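Local coordinates for protein pyruvate kinase (Toxoplasma gondii, PDB 3GG8) that probably catalyses the last step of glycolysis, passing the phosphoryl group of phosphoenolpyruvate to ADP to give pyruvate and ATP, at residues S461-T465 against D466-R470; W49-D52 against T53-M57; K127-D131 against Y132-G136; I275-R279 against G280-M284. One frame throughout, in Å; residues are numbered along the deposited sequence.

Contact 1 (S461-T465 against D466-R470); sequences SFQGT and DHVIR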
loop_
_atom_site.group_PDB
_atom_site.type_symbol
_atom_site.label_atom_id
_atom_site.label_comp_id
_atom_site.label_asym_id
_atom_site.label_seq_id
_atom_site.Cartn_x
_atom_site.Cartn_y
_atom_site.Cartn_z
ATOM N N SER C 461 -27.501 -29.521 -20.171
ATOM C CA SER C 461 -28.216 -29.323 -18.910
ATOM C C SER C 461 -27.938 -30.434 -17.897
ATOM O O SER C 461 -27.515 -31.535 -18.266
ATOM C CB SER C 461 -29.731 -29.216 -19.165
ATOM O OG SER C 461 -30.103 -27.910 -19.596
ATOM N N PHE C 462 -28.184 -30.125 -16.621
ATOM C CA PHE C 462 -28.171 -31.099 -15.504
ATOM C C PHE C 462 -26.831 -31.814 -15.326
ATOM O O PHE C 462 -26.772 -32.992 -14.930
ATOM C CB PHE C 462 -29.326 -32.118 -15.627
ATOM C CG PHE C 462 -30.616 -31.519 -16.105
ATOM C CD1 PHE C 462 -31.219 -30.475 -15.408
ATOM C CD2 PHE C 462 -31.232 -32.003 -17.257
ATOM C CE1 PHE C 462 -32.415 -29.917 -15.850
ATOM C CE2 PHE C 462 -32.436 -31.458 -17.713
ATOM C CZ PHE C 462 -33.029 -30.408 -17.006
ATOM N N GLN C 463 -25.765 -31.075 -15.607
ATOM C CA GLN C 463 -24.421 -31.609 -15.640
ATOM C C GLN C 463 -23.718 -31.274 -14.318
ATOM O O GLN C 463 -23.792 -30.137 -13.830
ATOM C CB GLN C 463 -23.672 -31.000 -16.841
ATOM C CG GLN C 463 -22.830 -31.961 -17.672
ATOM C CD GLN C 463 -23.588 -33.205 -18.111
ATOM O OE1 GLN C 463 -24.652 -33.125 -18.731
ATOM N NE2 GLN C 463 -23.039 -34.369 -17.783
ATOM N N GLY C 464 -23.051 -32.272 -13.737
ATOM C CA GLY C 464 -22.290 -32.081 -12.499
ATOM C C GLY C 464 -21.089 -31.157 -12.648
ATOM O O GLY C 464 -20.472 -31.096 -13.709
ATOM N N THR C 465 -20.761 -30.448 -11.572
ATOM C CA THR C 465 -19.667 -29.465 -11.535
ATOM C C THR C 465 -18.312 -30.012 -12.009
ATOM O O THR C 465 -17.687 -29.432 -12.903
ATOM C CB THR C 465 -19.520 -28.889 -10.095
ATOM O OG1 THR C 465 -20.746 -28.256 -9.707
ATOM C CG2 THR C 465 -18.360 -27.896 -9.979
ATOM N N ASP C 466 -17.864 -31.101 -11.383
ATOM C CA ASP C 466 -16.599 -31.768 -11.701
ATOM C C ASP C 466 -16.544 -32.216 -13.149
ATOM O O ASP C 466 -15.556 -31.971 -13.824
ATOM C CB ASP C 466 -16.399 -33.007 -10.809
ATOM C CG ASP C 466 -15.797 -32.679 -9.447
ATOM O OD1 ASP C 466 -15.633 -31.479 -9.113
ATOM O OD2 ASP C 466 -15.491 -33.652 -8.711
ATOM N N HIS C 467 -17.599 -32.900 -13.603
ATOM C CA HIS C 467 -17.742 -33.316 -14.998
ATOM C C HIS C 467 -17.582 -32.149 -15.980
ATOM O O HIS C 467 -16.808 -32.249 -16.950
ATOM C CB HIS C 467 -19.092 -33.986 -15.214
ATOM C CG HIS C 467 -19.156 -35.401 -14.728
ATOM N ND1 HIS C 467 -18.447 -35.853 -13.636
ATOM C CD2 HIS C 467 -19.863 -36.460 -15.178
ATOM C CE1 HIS C 467 -18.705 -37.131 -13.440
ATOM N NE2 HIS C 467 -19.565 -37.525 -14.360
ATOM N N VAL C 468 -18.303 -31.052 -15.724
ATOM C CA VAL C 468 -18.250 -29.870 -16.584
ATOM C C VAL C 468 -16.820 -29.326 -16.635
ATOM O O VAL C 468 -16.310 -29.053 -17.714
ATOM C CB VAL C 468 -19.258 -28.762 -16.140
ATOM C CG1 VAL C 468 -18.910 -27.418 -16.771
ATOM C CG2 VAL C 468 -20.649 -29.131 -16.522
ATOM N N ILE C 469 -16.189 -29.188 -15.469
ATOM C CA ILE C 469 -14.773 -28.802 -15.367
ATOM C C ILE C 469 -13.826 -29.789 -16.082
ATOM O O ILE C 469 -12.946 -29.362 -16.832
ATOM C CB ILE C 469 -14.338 -28.591 -13.889
ATOM C CG1 ILE C 469 -15.037 -27.355 -13.301
ATOM C CG2 ILE C 469 -12.809 -28.458 -13.763
ATOM C CD1 ILE C 469 -15.155 -27.377 -11.787
ATOM N N ARG C 470 -14.009 -31.093 -15.866
ATOM C CA ARG C 470 -13.202 -32.098 -16.566
ATOM C C ARG C 470 -13.321 -31.939 -18.082
ATOM O O ARG C 470 -12.324 -31.986 -18.796
ATOM C CB ARG C 470 -13.604 -33.514 -16.170
ATOM C CG ARG C 470 -12.596 -34.266 -15.306
ATOM C CD ARG C 470 -12.899 -34.112 -13.822
ATOM N NE ARG C 470 -13.026 -35.405 -13.153
ATOM C CZ ARG C 470 -14.179 -35.935 -12.733
ATOM N NH1 ARG C 470 -15.325 -35.286 -12.902
ATOM N NH2 ARG C 470 -14.192 -37.122 -12.139
#
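Gly-464 and Thr-465 hand their carbonyls to the N-H groups four residues on, Val-468 N reaching Gly-464 O at 3.0 Å and Ile-469 N reaching Thr-465 O at 3.0 Å, so the chain passes from loop into the first turn of helix 465-478. Gly-464 is the N-cap residue of this alpha helix, which packs on the mixed sheet of the alpha/beta domain of pyruvate kinase. Both bonds are close to straight, with N-H...O angles of 164° and 173°. The next bond, Arg-470 N to Asp-466 O, continues the same i to i+4 pattern.

Two apolar pairs accompany these bonds. Ahead of the cap, the aliphatic start of Gln-463 lies obliquely across Val-468, CB of Gln-463 being 3.6 Å from CG2 of Val-468. That methyl also rests against the carbonyl of Gly-464, Val-468 CG2 to Gly-464 O measuring 3.4 Å. One turn along, Thr-465 and Ile-469 run side by side and point the same way. With CG2 of Thr-465 anti to the backbone N, the methyl rather than the hydroxyl is turned to the isoleucine. Leu-416 of strand 412-416 touches Thr-465, Val-468 and Ile-469, which places this face of the helix against the sheet, while Val-459 adds to the packing round Val-468. Asp-466 leaves the apolar face and pairs with Lys-506 in a salt bridge, a placement near the helix start that probably also favours its negative charge. Within the apolar face, CD1 of Ile-469 lies 3.7 Å from CG2 of Thr-465.

Contact 2 (W49-D52 against T53-M57); sequences WNVD and TLVKM
Lys-56 stretches its methylenes over the carboxylate end of Asp-52, one turn earlier in helix 51-60, and the two side chains cross at a slant. CE of Lys-56 lies 3.4 Å from OD1 of Asp-52, and NZ of Lys-56 reaches the same OD1 at 3.5 Å, a long salt bridge, with the CE methylene about as near OD1 as the ammonium nitrogen. Asp-52 has CG anti to the backbone N (chi1 180°), which swings the carboxylate out to where the lysine, extended beyond CG, passes.

The backbone begins the helix at Asn-50, the N-cap residue, whose side chain makes no capping bond. Its carbonyl O takes Leu-54 N at 3.1 Å in the carbonyl plane, and Thr-53 N more weakly. Val-55 N to Val-51 O and Lys-56 N to Asp-52 O carry the alpha-helical pattern on. On another side, CG1 of Val-51 approaches CG2 of Val-55 only to 4.3 Å.

These residues belong to the beta-alpha-beta unit of strand 39-43, helix 51-60 and strand 62-68. Leu-54 and Val-55 pack on Ala-87 of helix 74-90, while Lys-56 and Met-57 touch Val-357 of helix 356-371, setting helix 51-60 between its two neighbours around the barrel.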
loop_
_atom_site.group_PDB
_atom_site.type_symbol
_atom_site.label_atom_id
_atom_site.label_comp_id
_atom_site.label_asym_id
_atom_site.label_seq_id
_atom_site.Cartn_x
_atom_site.Cartn_y
_atom_site.Cartn_z
ATOM N N TRP C 49 -24.646 -7.662 -46.052
ATOM C CA TRP C 49 -25.900 -8.316 -46.295
ATOM C C TRP C 49 -25.742 -9.837 -46.428
ATOM O O TRP C 49 -26.532 -10.598 -45.859
ATOM C CB TRP C 49 -26.539 -7.735 -47.563
ATOM C CG TRP C 49 -27.557 -8.618 -48.141
ATOM C CD1 TRP C 49 -28.843 -8.817 -47.684
ATOM C CD2 TRP C 49 -27.403 -9.451 -49.295
ATOM N NE1 TRP C 49 -29.489 -9.728 -48.492
ATOM C CE2 TRP C 49 -28.625 -10.133 -49.482
ATOM C CE3 TRP C 49 -26.349 -9.688 -50.189
ATOM C CZ2 TRP C 49 -28.818 -11.038 -50.524
ATOM C CZ3 TRP C 49 -26.542 -10.592 -51.227
ATOM C CH2 TRP C 49 -27.768 -11.258 -51.382
ATOM N N ASN C 50 -24.739 -10.291 -47.170
ATOM C CA ASN C 50 -24.708 -11.714 -47.464
ATOM C C ASN C 50 -23.953 -12.614 -46.488
ATOM O O ASN C 50 -23.019 -12.186 -45.810
ATOM C CB ASN C 50 -24.407 -12.014 -48.939
ATOM C CG ASN C 50 -22.988 -11.731 -49.326
ATOM O OD1 ASN C 50 -22.392 -10.762 -48.870
ATOM N ND2 ASN C 50 -22.437 -12.573 -50.199
ATOM N N VAL C 51 -24.421 -13.858 -46.422
ATOM C CA VAL C 51 -23.931 -14.868 -45.498
ATOM C C VAL C 51 -22.410 -15.018 -45.550
ATOM O O VAL C 51 -21.769 -15.190 -44.515
ATOM C CB VAL C 51 -24.606 -16.232 -45.765
ATOM C CG1 VAL C 51 -24.007 -17.321 -44.883
ATOM C CG2 VAL C 51 -26.115 -16.128 -45.564
ATOM N N ASP C 52 -21.851 -14.962 -46.755
ATOM C CA ASP C 52 -20.419 -15.120 -46.947
ATOM C C ASP C 52 -19.604 -14.062 -46.178
ATOM O O ASP C 52 -18.597 -14.391 -45.549
ATOM C CB ASP C 52 -20.070 -15.100 -48.433
ATOM C CG ASP C 52 -18.583 -15.254 -48.675
ATOM O OD1 ASP C 52 -17.925 -14.245 -49.030
ATOM O OD2 ASP C 52 -18.059 -16.374 -48.471
ATOM N N THR C 53 -20.039 -12.803 -46.218
ATOM C CA THR C 53 -19.295 -11.761 -45.522
ATOM C C THR C 53 -19.588 -11.768 -44.013
ATOM O O THR C 53 -18.737 -11.385 -43.215
ATOM C CB THR C 53 -19.403 -10.334 -46.180
ATOM O OG1 THR C 53 -20.289 -9.502 -45.441
ATOM C CG2 THR C 53 -19.853 -10.398 -47.624
ATOM N N LEU C 54 -20.781 -12.207 -43.621
ATOM C CA LEU C 54 -21.070 -12.376 -42.200
ATOM C C LEU C 54 -20.143 -13.437 -41.585
ATOM O O LEU C 54 -19.597 -13.241 -40.494
ATOM C CB LEU C 54 -22.532 -12.740 -41.968
ATOM C CG LEU C 54 -23.583 -11.655 -42.218
ATOM C CD1 LEU C 54 -24.975 -12.254 -42.075
ATOM C CD2 LEU C 54 -23.377 -10.418 -41.309
ATOM N N VAL C 55 -19.973 -14.550 -42.291
ATOM C CA VAL C 55 -19.044 -15.593 -41.872
ATOM C C VAL C 55 -17.612 -15.046 -41.748
ATOM O O VAL C 55 -16.960 -15.249 -40.717
ATOM C CB VAL C 55 -19.097 -16.810 -42.812
ATOM C CG1 VAL C 55 -17.904 -17.725 -42.575
ATOM C CG2 VAL C 55 -20.394 -17.561 -42.608
ATOM N N LYS C 56 -17.145 -14.330 -42.776
ATOM C CA LYS C 56 -15.820 -13.686 -42.750
ATOM C C LYS C 56 -15.687 -12.701 -41.589
ATOM O O LYS C 56 -14.604 -12.502 -41.060
ATOM C CB LYS C 56 -15.545 -12.968 -44.063
ATOM C CG LYS C 56 -15.230 -13.902 -45.217
ATOM C CD LYS C 56 -14.999 -13.151 -46.509
ATOM C CE LYS C 56 -14.847 -14.127 -47.654
ATOM N NZ LYS C 56 -14.491 -13.435 -48.918
ATOM N N MET C 57 -16.802 -12.100 -41.197
ATOM C CA MET C 57 -16.824 -11.176 -40.075
ATOM C C MET C 57 -16.755 -11.892 -38.741
ATOM O O MET C 57 -16.122 -11.396 -37.821
ATOM C CB MET C 57 -18.040 -10.264 -40.152
ATOM C CG MET C 57 -17.831 -9.171 -41.171
ATOM S SD MET C 57 -19.330 -8.319 -41.592
ATOM C CE MET C 57 -19.658 -7.365 -40.126
#

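Contact 3 (K127-D131 against Y132-G136); sequences KIVTD and YNLIG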
loop_
_atom_site.group_PDB
_atom_site.type_symbol
_atom_site.label_atom_id
_atom_site.label_comp_id
_atom_site.label_asym_id
_atom_site.label_seq_id
_atom_site.Cartn_x
_atom_site.Cartn_y
_atom_site.Cartn_z
ATOM N N LYS C 127 -35.957 32.664 -37.661
ATOM C CA LYS C 127 -37.157 32.277 -36.949
ATOM C C LYS C 127 -37.350 30.777 -37.117
ATOM O O LYS C 127 -37.266 30.259 -38.232
ATOM C CB LYS C 127 -38.362 33.047 -37.499
ATOM C CG LYS C 127 -39.659 32.841 -36.739
ATOM C CD LYS C 127 -40.602 33.978 -37.061
ATOM C CE LYS C 127 -42.046 33.641 -36.725
ATOM N NZ LYS C 127 -42.909 34.852 -36.956
ATOM N N ILE C 128 -37.571 30.072 -36.010
ATOM C CA ILE C 128 -37.948 28.670 -36.091
ATOM C C ILE C 128 -39.355 28.489 -35.562
ATOM O O ILE C 128 -39.610 28.711 -34.387
ATOM C CB ILE C 128 -36.958 27.747 -35.362
ATOM C CG1 ILE C 128 -35.554 27.913 -35.945
ATOM C CG2 ILE C 128 -37.415 26.263 -35.453
ATOM C CD1 ILE C 128 -34.504 27.105 -35.227
ATOM N N VAL C 129 -40.262 28.078 -36.441
ATOM C CA VAL C 129 -41.686 27.949 -36.096
ATOM C C VAL C 129 -42.104 26.509 -35.791
ATOM O O VAL C 129 -41.396 25.555 -36.134
ATOM C CB VAL C 129 -42.628 28.544 -37.198
ATOM C CG1 VAL C 129 -42.226 29.984 -37.570
ATOM C CG2 VAL C 129 -42.689 27.643 -38.439
ATOM N N THR C 130 -43.274 26.380 -35.169
ATOM C CA THR C 130 -43.832 25.109 -34.742
ATOM C C THR C 130 -44.822 24.511 -35.782
ATOM O O THR C 130 -45.143 23.328 -35.721
ATOM C CB THR C 130 -44.483 25.275 -33.323
ATOM O OG1 THR C 130 -43.492 25.058 -32.301
ATOM C CG2 THR C 130 -45.645 24.314 -33.107
ATOM N N ASP C 131 -45.296 25.324 -36.728
ATOM C CA ASP C 131 -46.157 24.839 -37.826
ATOM C C ASP C 131 -45.324 24.084 -38.860
ATOM O O ASP C 131 -44.605 24.691 -39.655
ATOM C CB ASP C 131 -46.926 26.002 -38.486
ATOM C CG ASP C 131 -47.876 25.543 -39.603
ATOM O OD1 ASP C 131 -48.520 26.412 -40.226
ATOM O OD2 ASP C 131 -47.994 24.335 -39.862
ATOM N N TYR C 132 -45.438 22.756 -38.849
ATOM C CA TYR C 132 -44.575 21.911 -39.659
ATOM C C TYR C 132 -44.976 21.893 -41.133
ATOM O O TYR C 132 -44.234 21.381 -41.964
ATOM C CB TYR C 132 -44.455 20.500 -39.059
ATOM C CG TYR C 132 -43.192 19.755 -39.496
ATOM C CD1 TYR C 132 -41.936 20.160 -39.055
ATOM C CD2 TYR C 132 -43.260 18.663 -40.362
ATOM C CE1 TYR C 132 -40.778 19.499 -39.451
ATOM C CE2 TYR C 132 -42.090 17.988 -40.776
ATOM C CZ TYR C 132 -40.860 18.420 -40.311
ATOM O OH TYR C 132 -39.702 17.770 -40.697
ATOM N N ASN C 133 -46.129 22.491 -41.445
ATOM C CA ASN C 133 -46.585 22.693 -42.826
ATOM C C ASN C 133 -45.895 23.875 -43.523
ATOM O O ASN C 133 -45.961 24.013 -44.744
ATOM C CB ASN C 133 -48.105 22.926 -42.862
ATOM C CG ASN C 133 -48.909 21.666 -42.583
ATOM O OD1 ASN C 133 -48.404 20.542 -42.682
ATOM N ND2 ASN C 133 -50.166 21.848 -42.226
ATOM N N LEU C 134 -45.268 24.737 -42.726
ATOM C CA LEU C 134 -44.602 25.943 -43.211
ATOM C C LEU C 134 -43.440 25.552 -44.115
ATOM O O LEU C 134 -42.538 24.818 -43.705
ATOM C CB LEU C 134 -44.108 26.783 -42.014
ATOM C CG LEU C 134 -43.570 28.228 -42.056
ATOM C CD1 LEU C 134 -42.319 28.388 -42.921
ATOM C CD2 LEU C 134 -44.649 29.243 -42.429
ATOM N N ILE C 135 -43.486 26.039 -45.351
ATOM C CA ILE C 135 -42.401 25.852 -46.312
ATOM C C ILE C 135 -41.353 26.937 -46.041
ATOM O O ILE C 135 -41.626 28.130 -46.216
ATOM C CB ILE C 135 -42.925 25.924 -47.783
ATOM C CG1 ILE C 135 -44.044 24.888 -48.034
ATOM C CG2 ILE C 135 -41.778 25.806 -48.786
ATOM C CD1 ILE C 135 -43.662 23.411 -47.736
ATOM N N GLY C 136 -40.173 26.520 -45.598
ATOM C CA GLY C 136 -39.151 27.438 -45.121
ATOM C C GLY C 136 -38.408 28.261 -46.163
ATOM O O GLY C 136 -38.484 27.990 -47.358
#
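Asp-131 and Leu-134 close a type I beta turn, Leu-134 N donating to Asp-131 O at 3.1 Å with an N-H...O angle of 158°. The donor nitrogen stands above the carbonyl plane, 53° out of it, as the short turn brings it back over the peptide.

The close-packed part lies on the inner side of the turn. There Leu-134 returns toward the end of strand 125-129, and its CG rests 3.8 Å from CG2 of Val-129, the two side chains meeting at about a right angle. CG2 of Val-129 stands between its own N and carbonyl carbon, which directs this methyl to the leucine. CB of Leu-134 also sits 3.2 Å from Asp-131 O.

The solvent side is polar and more sparsely contacted. Exposed Asp-131 takes the N-H of Asn-133, exposed as well, on OD2 at 3.1 Å, again from above the plane, here that of the carboxylate. This Asx-type bond, from the first residue of the turn to the third, fixes the corner beside the Leu-134 to Asp-131 one.

The side chain of Tyr-132 points off the turn, its OH bonding to Thr-109 O. In the small B domain that pyruvate kinases insert in the barrel, the turn begins the link from strand 125-129 to its parallel neighbour 140-142, at the edge of the mixed sheet. Contacts of Val-129 and Leu-134 with Thr-140 pack it on that strand.

Contact 4 (I275-R279 against G280-M284); sequences IMIAR and GDLGM
Arg-279 O receives Gly-283 N at 2.9 Å, with an N-H...O angle of 146°, the shortest sound polar bond between 275-279 and 280-284. One residue earlier, Leu-282 N reaches Ala-278 O at 3.0 Å in the carbonyl plane. Ala-278 is the N-cap, and these two i to i+4 bonds close the single turn of helix 279-282 directly after barrel strand 275-278, while Gly-280 N is taken by Thr-313 OG1.

Leu-282 folds back over the strand end. Its CG is 3.5 Å from Ala-278 O, and its CD1 reaches CG2 of Ile-277 at 4.1 Å, a light oblique contact. CG of Leu-282 lies anti to the carbonyl carbon (chi1 -84°), placing the branch beside the carbonyl of Ala-278. Met-298 of helix 288-305 touches both Ile-277 and Leu-282. On another side, OD1 of Asp-281 lies 3.4 Å from CB of Ala-278.

The arginine leaves this apolar cluster. Bent at chi2 and chi3, its chain carries the buried guanidinium to a salt bridge with Asp-332 and bonds to Gln-295 OE1 and Thr-313 O, near Arg-327 of a second subunit, whose charge is alike.

Asp-281 OD2 lies close to Glu-257 OE2. Two neighbouring carboxylates at the end of a barrel strand are consistent with the site where relatives of this magnesium-dependent enzyme hold a divalent cation, although no metal appears among these contacts.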
loop_
_atom_site.group_PDB
_atom_site.type_symbol
_atom_site.label_atom_id
_atom_site.label_comp_id
_atom_site.label_asym_id
_atom_site.label_seq_id
_atom_site.Cartn_x
_atom_site.Cartn_y
_atom_site.Cartn_z
ATOM N N ILE C 275 -24.487 -0.233 -20.636
ATOM C CA ILE C 275 -24.583 1.114 -21.202
ATOM C C ILE C 275 -23.956 1.169 -22.601
ATOM O O ILE C 275 -22.960 0.484 -22.872
ATOM C CB ILE C 275 -23.902 2.184 -20.247
ATOM C CG1 ILE C 275 -24.691 2.373 -18.933
ATOM C CG2 ILE C 275 -23.620 3.540 -20.966
ATOM C CD1 ILE C 275 -26.186 2.756 -19.097
ATOM N N MET C 276 -24.551 1.972 -23.483
ATOM C CA MET C 276 -23.908 2.334 -24.737
ATOM C C MET C 276 -23.638 3.845 -24.730
ATOM O O MET C 276 -24.555 4.651 -24.531
ATOM C CB MET C 276 -24.745 1.889 -25.945
ATOM C CG MET C 276 -24.113 2.242 -27.289
ATOM S SD MET C 276 -25.064 1.812 -28.745
ATOM C CE MET C 276 -25.377 0.047 -28.507
ATOM N N ILE C 277 -22.367 4.217 -24.878
ATOM C CA ILE C 277 -21.949 5.608 -24.918
ATOM C C ILE C 277 -21.918 6.084 -26.382
ATOM O O ILE C 277 -21.099 5.615 -27.177
ATOM C CB ILE C 277 -20.542 5.778 -24.278
ATOM C CG1 ILE C 277 -20.505 5.205 -22.857
ATOM C CG2 ILE C 277 -20.063 7.261 -24.328
ATOM C CD1 ILE C 277 -19.111 5.130 -22.272
ATOM N N ALA C 278 -22.829 6.990 -26.740
ATOM C CA ALA C 278 -22.896 7.545 -28.090
ATOM C C ALA C 278 -22.170 8.882 -28.115
ATOM O O ALA C 278 -22.798 9.940 -27.941
ATOM C CB ALA C 278 -24.350 7.718 -28.532
ATOM N N ARG C 279 -20.853 8.825 -28.342
ATOM C CA ARG C 279 -19.991 10.014 -28.322
ATOM C C ARG C 279 -20.406 11.099 -29.295
ATOM O O ARG C 279 -20.450 12.253 -28.917
ATOM C CB ARG C 279 -18.519 9.661 -28.599
ATOM C CG ARG C 279 -17.823 8.864 -27.511
ATOM C CD ARG C 279 -17.707 7.404 -27.920
ATOM N NE ARG C 279 -17.068 7.238 -29.226
ATOM C CZ ARG C 279 -15.755 7.279 -29.438
ATOM N NH1 ARG C 279 -14.909 7.484 -28.435
ATOM N NH2 ARG C 279 -15.283 7.108 -30.670
ATOM N N GLY C 280 -20.684 10.732 -30.544
ATOM C CA GLY C 280 -21.037 11.697 -31.578
ATOM C C GLY C 280 -22.287 12.510 -31.259
ATOM O O GLY C 280 -22.326 13.711 -31.500
ATOM N N ASP C 281 -23.314 11.851 -30.726
ATOM C CA ASP C 281 -24.527 12.546 -30.282
ATOM C C ASP C 281 -24.253 13.417 -29.048
ATOM O O ASP C 281 -24.728 14.560 -28.975
ATOM C CB ASP C 281 -25.650 11.550 -30.039
ATOM C CG ASP C 281 -25.827 10.593 -31.214
ATOM O OD1 ASP C 281 -25.130 9.565 -31.248
ATOM O OD2 ASP C 281 -26.642 10.876 -32.128
ATOM N N LEU C 282 -23.449 12.903 -28.112
ATOM C CA LEU C 282 -23.090 13.661 -26.907
ATOM C C LEU C 282 -22.362 14.958 -27.282
ATOM O O LEU C 282 -22.526 15.984 -26.620
ATOM C CB LEU C 282 -22.229 12.813 -25.956
ATOM C CG LEU C 282 -22.945 11.870 -24.998
ATOM C CD1 LEU C 282 -22.018 10.813 -24.416
ATOM C CD2 LEU C 282 -23.623 12.693 -23.893
ATOM N N GLY C 283 -21.571 14.897 -28.357
ATOM C CA GLY C 283 -20.848 16.052 -28.885
ATOM C C GLY C 283 -21.739 17.082 -29.554
ATOM O O GLY C 283 -21.272 18.186 -29.878
ATOM N N MET C 284 -23.014 16.726 -29.763
ATOM C CA MET C 284 -24.045 17.668 -30.247
ATOM C C MET C 284 -24.794 18.337 -29.098
ATOM O O MET C 284 -25.654 19.194 -29.334
ATOM C CB MET C 284 -25.098 16.967 -31.122
ATOM C CG MET C 284 -24.611 16.337 -32.416
ATOM S SD MET C 284 -23.640 17.461 -33.408
ATOM C CE MET C 284 -23.006 16.281 -34.605
#

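In the fold
From the N terminus, contact 2 comes first and starts the helix between the first two strands of the barrel. Contact 3 follows on the mixed sheet of the inserted B domain, turning the chain out of strand 125-129. Contact 4 returns to the barrel at the end of its sixth strand, and contact 1 opens the helix after strand 454-458 in the alpha/beta domain. The four lie in series, so none nests within or crosses another, and each closes only a few residues. None touches another: contacts 3 and 4 approach to about 13 Å between nearest atoms, whereas contacts 1 and 3 have centres about 66 Å apart, on opposite sides of the chain's centre.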